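Local coordinates for protein putative NADH-depentdent flavin oxidoreductase (PDB 5OCS) that probably catalyses NAD(P)H-dependent reduction of activated carbon-carbon double bonds, as an Old Yellow Enzyme ene-reductase that carries FMN as its cofactor, at residues T58-E63 against L101-R106; H3-Y8 against L15-A20; M230-T235 against E245-L250. One frame throughout, in Å; residues are numbered along the deposited sequence.

Contact 1. Residues T58-E63 against L101-R106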
# COMPACT_ATOMS: atom_id res chain seq x y z
N THR D 58 9.37 -11.97 14.45
CA THR D 58 10.05 -12.88 13.60
C THR D 58 10.68 -13.98 14.44
O THR D 58 11.56 -13.72 15.26
CB THR D 58 11.09 -12.10 12.78
OG1 THR D 58 10.39 -11.19 11.92
CG2 THR D 58 11.94 -13.05 11.93
N ALA D 59 10.20 -15.21 14.23
CA ALA D 59 10.58 -16.36 15.05
C ALA D 59 12.05 -16.70 14.88
O ALA D 59 12.57 -16.78 13.76
CB ALA D 59 9.70 -17.56 14.69
N VAL D 60 12.72 -16.91 16.02
CA VAL D 60 14.09 -17.35 16.04
C VAL D 60 14.26 -18.87 15.78
O VAL D 60 15.39 -19.32 15.57
CB VAL D 60 14.83 -16.88 17.34
CG1 VAL D 60 14.75 -15.36 17.48
CG2 VAL D 60 14.26 -17.57 18.59
N SER D 61 13.17 -19.61 15.77
CA SER D 61 13.20 -21.06 15.51
C SER D 61 11.80 -21.42 15.15
O SER D 61 10.87 -20.71 15.49
CB SER D 61 13.65 -21.82 16.77
OG SER D 61 12.76 -21.64 17.86
N PRO D 62 11.63 -22.56 14.49
CA PRO D 62 10.26 -22.95 14.16
C PRO D 62 9.38 -23.11 15.40
O PRO D 62 8.23 -22.72 15.38
CB PRO D 62 10.42 -24.34 13.52
CG PRO D 62 11.87 -24.55 13.31
CD PRO D 62 12.66 -23.45 13.93
N GLU D 63 9.92 -23.72 16.45
CA GLU D 63 9.19 -23.94 17.72
C GLU D 63 8.81 -22.66 18.45
O GLU D 63 7.92 -22.67 19.29
CB GLU D 63 9.93 -24.93 18.69
CG GLU D 63 11.22 -24.47 19.37
CD GLU D 63 12.49 -24.71 18.55
OE1 GLU D 63 12.40 -24.86 17.32
OE2 GLU D 63 13.58 -24.72 19.13
N LEU D 101 12.63 -9.57 16.95
CA LEU D 101 12.95 -10.97 17.05
C LEU D 101 12.18 -11.54 18.25
O LEU D 101 12.12 -10.91 19.32
CB LEU D 101 14.44 -11.14 17.23
CG LEU D 101 15.35 -10.82 16.06
CD1 LEU D 101 16.78 -11.16 16.45
CD2 LEU D 101 14.95 -11.55 14.77
N ALA D 102 11.64 -12.74 18.07
CA ALA D 102 10.61 -13.26 18.94
C ALA D 102 10.71 -14.76 19.16
O ALA D 102 11.25 -15.49 18.36
CB ALA D 102 9.25 -12.92 18.37
N HIS D 103 10.16 -15.19 20.29
CA HIS D 103 9.93 -16.58 20.60
C HIS D 103 8.68 -16.60 21.50
O HIS D 103 8.64 -15.92 22.53
CB HIS D 103 11.12 -17.13 21.36
CG HIS D 103 11.11 -18.62 21.49
ND1 HIS D 103 10.09 -19.31 22.12
CD2 HIS D 103 12.01 -19.55 21.13
CE1 HIS D 103 10.36 -20.60 22.11
NE2 HIS D 103 11.53 -20.77 21.51
N ALA D 104 7.66 -17.32 21.07
CA ALA D 104 6.32 -17.32 21.72
C ALA D 104 6.24 -18.13 23.02
O ALA D 104 5.30 -17.98 23.78
CB ALA D 104 5.27 -17.87 20.76
N GLY D 105 7.21 -19.00 23.26
CA GLY D 105 7.28 -19.74 24.50
C GLY D 105 6.05 -20.62 24.56
O GLY D 105 5.69 -21.25 23.58
N ARG D 106 5.39 -20.64 25.72
CA ARG D 106 4.19 -21.45 25.87
C ARG D 106 3.02 -21.04 25.01
O ARG D 106 2.06 -21.79 24.95
CB ARG D 106 3.73 -21.53 27.33
CG ARG D 106 3.06 -20.26 27.82
CD ARG D 106 2.99 -20.28 29.33
NE ARG D 106 2.35 -19.10 29.89
CZ ARG D 106 1.78 -19.05 31.11
NH1 ARG D 106 1.72 -20.16 31.88
NH2 ARG D 106 1.23 -17.90 31.53
O HOH W 1 7.70 -22.72 22.31
O HOH W 2 13.39 -23.10 21.44

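Contact 2. Residues H3-Y8 against L15-A20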
# COMPACT_ATOMS: atom_id res chain seq x y z
N HIS D 3 8.16 17.84 19.18
CA HIS D 3 6.97 17.61 18.33
C HIS D 3 7.04 16.28 17.62
O HIS D 3 8.13 15.76 17.41
CB HIS D 3 6.85 18.71 17.29
CG HIS D 3 6.67 20.04 17.91
ND1 HIS D 3 5.48 20.43 18.47
CD2 HIS D 3 7.55 21.03 18.16
CE1 HIS D 3 5.62 21.63 18.99
NE2 HIS D 3 6.87 22.02 18.82
N LEU D 4 5.86 15.77 17.23
CA LEU D 4 5.77 14.50 16.50
C LEU D 4 6.68 14.42 15.26
O LEU D 4 7.33 13.38 14.99
CB LEU D 4 4.33 14.26 16.10
CG LEU D 4 4.03 12.87 15.53
CD1 LEU D 4 4.20 11.80 16.58
CD2 LEU D 4 2.63 12.89 14.97
N PHE D 5 6.72 15.53 14.52
CA PHE D 5 7.51 15.60 13.31
C PHE D 5 8.92 16.15 13.47
O PHE D 5 9.57 16.39 12.49
CB PHE D 5 6.72 16.29 12.18
CG PHE D 5 5.66 15.43 11.62
CD1 PHE D 5 6.01 14.48 10.65
CD2 PHE D 5 4.35 15.43 12.11
CE1 PHE D 5 5.07 13.61 10.15
CE2 PHE D 5 3.40 14.56 11.59
CZ PHE D 5 3.77 13.64 10.62
N ASP D 6 9.46 16.20 14.69
CA ASP D 6 10.88 16.42 14.87
C ASP D 6 11.66 15.19 14.46
O ASP D 6 11.25 14.06 14.79
CB ASP D 6 11.24 16.63 16.33
CG ASP D 6 10.71 17.90 16.90
OD1 ASP D 6 10.28 18.79 16.17
OD2 ASP D 6 10.75 17.97 18.14
N PRO D 7 12.80 15.40 13.79
CA PRO D 7 13.75 14.30 13.64
C PRO D 7 14.17 13.75 14.96
O PRO D 7 14.12 14.44 15.99
CB PRO D 7 14.95 14.96 12.94
CG PRO D 7 14.36 16.08 12.21
CD PRO D 7 13.24 16.60 13.07
N TYR D 8 14.56 12.49 14.98
CA TYR D 8 15.04 11.89 16.21
C TYR D 8 16.06 10.84 15.81
O TYR D 8 16.40 10.75 14.62
CB TYR D 8 13.85 11.34 17.00
CG TYR D 8 14.14 11.00 18.43
CD1 TYR D 8 14.48 11.98 19.36
CD2 TYR D 8 14.07 9.68 18.88
CE1 TYR D 8 14.73 11.65 20.68
CE2 TYR D 8 14.34 9.36 20.20
CZ TYR D 8 14.66 10.35 21.09
OH TYR D 8 14.92 9.97 22.39
N LEU D 15 16.11 9.11 12.51
CA LEU D 15 14.72 8.92 12.17
C LEU D 15 14.15 10.21 11.70
O LEU D 15 14.39 11.26 12.30
CB LEU D 15 13.91 8.40 13.38
CG LEU D 15 14.46 7.13 14.05
CD1 LEU D 15 13.62 6.74 15.28
CD2 LEU D 15 14.55 5.93 13.09
N ALA D 16 13.35 10.15 10.63
CA ALA D 16 12.76 11.33 10.02
C ALA D 16 11.74 12.07 10.92
O ALA D 16 11.54 13.27 10.78
CB ALA D 16 12.13 10.95 8.70
N ASN D 17 11.08 11.32 11.80
CA ASN D 17 10.12 11.85 12.74
C ASN D 17 9.93 10.84 13.88
O ASN D 17 10.65 9.88 13.90
CB ASN D 17 8.80 12.17 12.05
CG ASN D 17 8.26 10.99 11.26
OD1 ASN D 17 8.05 9.93 11.81
ND2 ASN D 17 8.03 11.18 9.94
N ARG D 18 9.01 11.10 14.80
CA ARG D 18 8.86 10.28 15.99
C ARG D 18 7.84 9.18 15.83
O ARG D 18 7.50 8.53 16.81
CB ARG D 18 8.51 11.17 17.17
CG ARG D 18 9.67 12.13 17.49
CD ARG D 18 9.17 13.08 18.56
NE ARG D 18 10.21 14.09 18.78
CZ ARG D 18 11.25 13.96 19.59
NH1 ARG D 18 11.38 12.93 20.39
NH2 ARG D 18 12.17 14.93 19.62
N ILE D 19 7.40 8.92 14.57
CA ILE D 19 6.39 7.91 14.28
C ILE D 19 7.03 6.59 13.95
O ILE D 19 7.85 6.53 13.05
CB ILE D 19 5.45 8.33 13.12
CG1 ILE D 19 4.75 9.66 13.43
CG2 ILE D 19 4.37 7.28 12.89
CD1 ILE D 19 4.23 10.33 12.18
N ALA D 20 6.69 5.55 14.71
CA ALA D 20 7.15 4.19 14.42
C ALA D 20 5.97 3.34 14.03
O ALA D 20 4.89 3.45 14.64
CB ALA D 20 7.86 3.59 15.63
O HOH W 3 9.53 15.86 9.65

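Contact 3. Residues M230-T235 against E245-L250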
# COMPACT_ATOMS: atom_id res chain seq x y z
N MET D 230 14.66 -3.51 23.70
CA MET D 230 13.67 -4.50 24.10
C MET D 230 12.29 -3.89 24.19
O MET D 230 12.11 -2.73 24.60
CB MET D 230 14.03 -5.13 25.47
CG MET D 230 13.20 -6.35 25.84
SD MET D 230 13.74 -7.12 27.39
CE MET D 230 15.26 -7.83 26.85
N ARG D 231 11.31 -4.74 23.89
CA ARG D 231 9.91 -4.45 24.07
C ARG D 231 9.49 -5.02 25.40
O ARG D 231 9.73 -6.18 25.65
CB ARG D 231 9.11 -5.15 22.96
CG ARG D 231 7.60 -4.97 23.01
CD ARG D 231 7.17 -3.53 22.77
NE ARG D 231 5.76 -3.48 22.33
CZ ARG D 231 5.32 -3.66 21.09
NH1 ARG D 231 6.15 -3.78 20.07
NH2 ARG D 231 4.01 -3.65 20.87
N VAL D 232 8.87 -4.18 26.25
CA VAL D 232 8.51 -4.59 27.62
C VAL D 232 7.07 -4.24 27.89
O VAL D 232 6.60 -3.17 27.51
CB VAL D 232 9.39 -3.87 28.66
CG1 VAL D 232 9.02 -4.32 30.09
CG2 VAL D 232 10.89 -4.13 28.41
N SER D 233 6.34 -5.16 28.55
CA SER D 233 5.00 -4.83 29.01
C SER D 233 5.05 -3.97 30.25
O SER D 233 5.73 -4.36 31.18
CB SER D 233 4.24 -6.11 29.36
OG SER D 233 2.96 -5.74 29.85
N ALA D 234 4.35 -2.83 30.29
CA ALA D 234 4.44 -1.95 31.47
C ALA D 234 4.10 -2.69 32.75
O ALA D 234 4.75 -2.47 33.78
CB ALA D 234 3.52 -0.76 31.30
N THR D 235 3.04 -3.49 32.68
CA THR D 235 2.52 -4.22 33.83
C THR D 235 1.50 -5.28 33.39
O THR D 235 0.86 -5.14 32.35
CB THR D 235 1.87 -3.25 34.87
OG1 THR D 235 1.42 -3.99 36.03
CG2 THR D 235 0.68 -2.48 34.29
N GLU D 245 7.06 -1.60 38.59
CA GLU D 245 8.36 -1.65 39.25
C GLU D 245 9.37 -2.58 38.56
O GLU D 245 10.55 -2.22 38.38
CB GLU D 245 8.19 -2.09 40.71
CG GLU D 245 7.43 -1.06 41.52
CD GLU D 245 5.91 -1.24 41.52
OE1 GLU D 245 5.36 -2.11 40.80
OE2 GLU D 245 5.24 -0.50 42.29
N GLY D 246 8.91 -3.75 38.15
CA GLY D 246 9.76 -4.62 37.37
C GLY D 246 10.21 -3.96 36.07
O GLY D 246 11.38 -4.05 35.69
N THR D 247 9.26 -3.36 35.36
CA THR D 247 9.57 -2.66 34.12
C THR D 247 10.67 -1.61 34.32
O THR D 247 11.57 -1.49 33.48
CB THR D 247 8.30 -1.99 33.57
OG1 THR D 247 7.41 -3.04 33.27
CG2 THR D 247 8.55 -1.22 32.31
N ILE D 248 10.58 -0.85 35.40
CA ILE D 248 11.56 0.21 35.67
C ILE D 248 12.91 -0.42 35.95
O ILE D 248 13.92 0.05 35.43
CB ILE D 248 11.09 1.16 36.79
CG1 ILE D 248 9.91 1.96 36.28
CG2 ILE D 248 12.22 2.11 37.21
CD1 ILE D 248 9.10 2.67 37.33
N ALA D 249 12.93 -1.50 36.74
CA ALA D 249 14.20 -2.16 37.08
C ALA D 249 14.84 -2.80 35.84
O ALA D 249 16.07 -2.74 35.62
CB ALA D 249 13.96 -3.20 38.17
N LEU D 250 13.99 -3.40 35.02
CA LEU D 250 14.48 -3.97 33.79
C LEU D 250 15.04 -2.86 32.84
O LEU D 250 16.11 -3.05 32.23
CB LEU D 250 13.39 -4.82 33.13
CG LEU D 250 13.76 -5.44 31.76
CD1 LEU D 250 14.87 -6.45 31.91
CD2 LEU D 250 12.52 -6.11 31.16

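Contact 1. Residues T58-E63 against L101-R106
Two backbone hydrogen bonds tie A102 to the end of strand 52-59 and the residue after it, with T58 O and V60 N as partners. A102 N donates to T58 O at 3.0 Å, and V60 N donates to A102 O at 3.1 Å. Close CA-H...O contacts accompany both: L101 CA approaches T58 O, and A59 CA lies 3.5 Å from A102 O. Pairing T58 with L101 and A59 with A102 is the parallel register of neighbouring strands in the (βα)8 barrel, and the two belong to one beta-alpha-beta unit, strand 52-59, helix 76-92 and strand 96-102. A57 and Q100, both FMN-binding positions, immediately precede these pairs, and the side chain of A102 is near both.

Apolar contact gathers round V60 where the strands give way to loops. Its CG1 is turned toward L101 CB at 4.2 Å, while V60 CG2 meets the edge of the H103 ring at CD2, 3.9 Å away. D159 and F160 of helix 150-169 also touch V60.

The polar contacts lie further along the loops and centre on H103. With chi1 at -169°, its ring is carried away from the backbone N, and ND1 accepts a hydrogen bond from G105 N at 3.1 Å, almost in the ring plane, which helps fix the ring's rotation. The other ring nitrogen, NE2, shares a water with E63 OE2, whose direct partner is K155. A second water donates to both E63 O and G105 O, bridging the loops through their backbones.

Contact 2. Residues H3-Y8 against L15-A20
H3 O receives a weak bond from R18 NE (3.0 Å, 124° at the hydrogen) at the start of a type I turn, H3 to D6, that packs beside the entry to the first strand of the TIM barrel, 19-21. L4 O accepts from R18 N at 2.8 Å. L4 CD1 lies 3.8 Å from I19 CG1, and the leucine also reaches I313 of helix 306-314. F5 sets its CZ 3.7 Å from I19 CD1, while the F5 side chain lies beside that of N17, ring and amide planes 74° apart. That amide donates from ND2 to G49 O, and its OD1 accepts from I19 N in an Asx turn.

D6 OD2 accepts from H3 N, above the carboxylate plane, and forms a long salt bridge with R18 NH2, whose guanidinium is turned 72° from the carboxylate. D6 O is buried without a hydrogen-bond partner, although N17 CA-H points at it from 3.2 Å. P7 CA makes a longer, more bent contact with L15 O. Y8 and L15 form an antiparallel hydrogen-bonded pair in the two-stranded hairpin 8-10 and 13-15. With CG anti to its carbonyl carbon and the chain extended from there to NE, R18 carries its guanidinium to D6 and Y8. Its NH1, held by D319 O, sits over one face of the Y8 ring, 3.4 Å from Y8 CD1.

Contact 3. Residues M230-T235 against E245-L250
Strand 230-233 and helix 245-250 run nearly antiparallel, at 161° between their N-to-C directions, and their axes come within 9.0 Å of each other. The backbones draw nearest at A234 and T247, whose CA atoms are 5.8 Å apart. Successive turns of the helix present T247 and then L250 to the strand, and in reply M230 and V232, alternate residues along it, direct their side chains at the helix.

T247 makes the one direct hydrogen bond of the contact. Its hydroxyl OG1 donates to A234 O at 2.8 Å, striking the carbonyl oxygen from well above its plane (54° out) instead of meeting a lone pair. The hydroxyl is brought there by chi1 of -63°, which sets OG1 anti to the carbonyl carbon of T247 and leaves T247 CG2 to rest against V232 CG1 at 3.8 Å. The two side chains run alongside each other, pointing opposite ways.

This is the strand-to-helix half of a beta-alpha-beta unit of the TIM barrel, continued by strand 262-265. R231, an FMN-binding residue, alternates with the helix-facing side chains and projects away from the helix, toward E176 and S265, with a citrate, probably from the crystallisation liquor, hydrogen-bonded to its NH2.

Toward the start of the strand the contact is apolar and rests on one methyl, L250 CD2. V232 CG2 lies 3.8 Å from it, and M230 SD approaches it at 4.1 Å. The methionine chain is extended through chi2 and bends at chi3, crossing L250 at about a right angle. Helix 204-221 packs against this cluster too, through F215 on M230 and through M208 and L212 on L250, while W242 touches V232 and L250.

In the fold
All three contacts reach the same eight-stranded barrel without touching one another. Contacts 1 and 3 are buried, whereas contact 2 is only partly so and lies on the opposite side of the chain's centre from contact 1. Strands 19-21 and 52-59 are barrel neighbours, so contacts 1 and 2 involve adjacent staves. Contact 1 joins strand to strand by backbone pairing and bridges the following loops with water. Contact 3 joins a strand to its helix, mostly through apolar side chains and one hydroxyl. Contact 2 instead fits an N-terminal turn beside a strand's entry, and its chemistry is more mixed, combining backbone bonds with an arginine, an aspartate and aromatic rings.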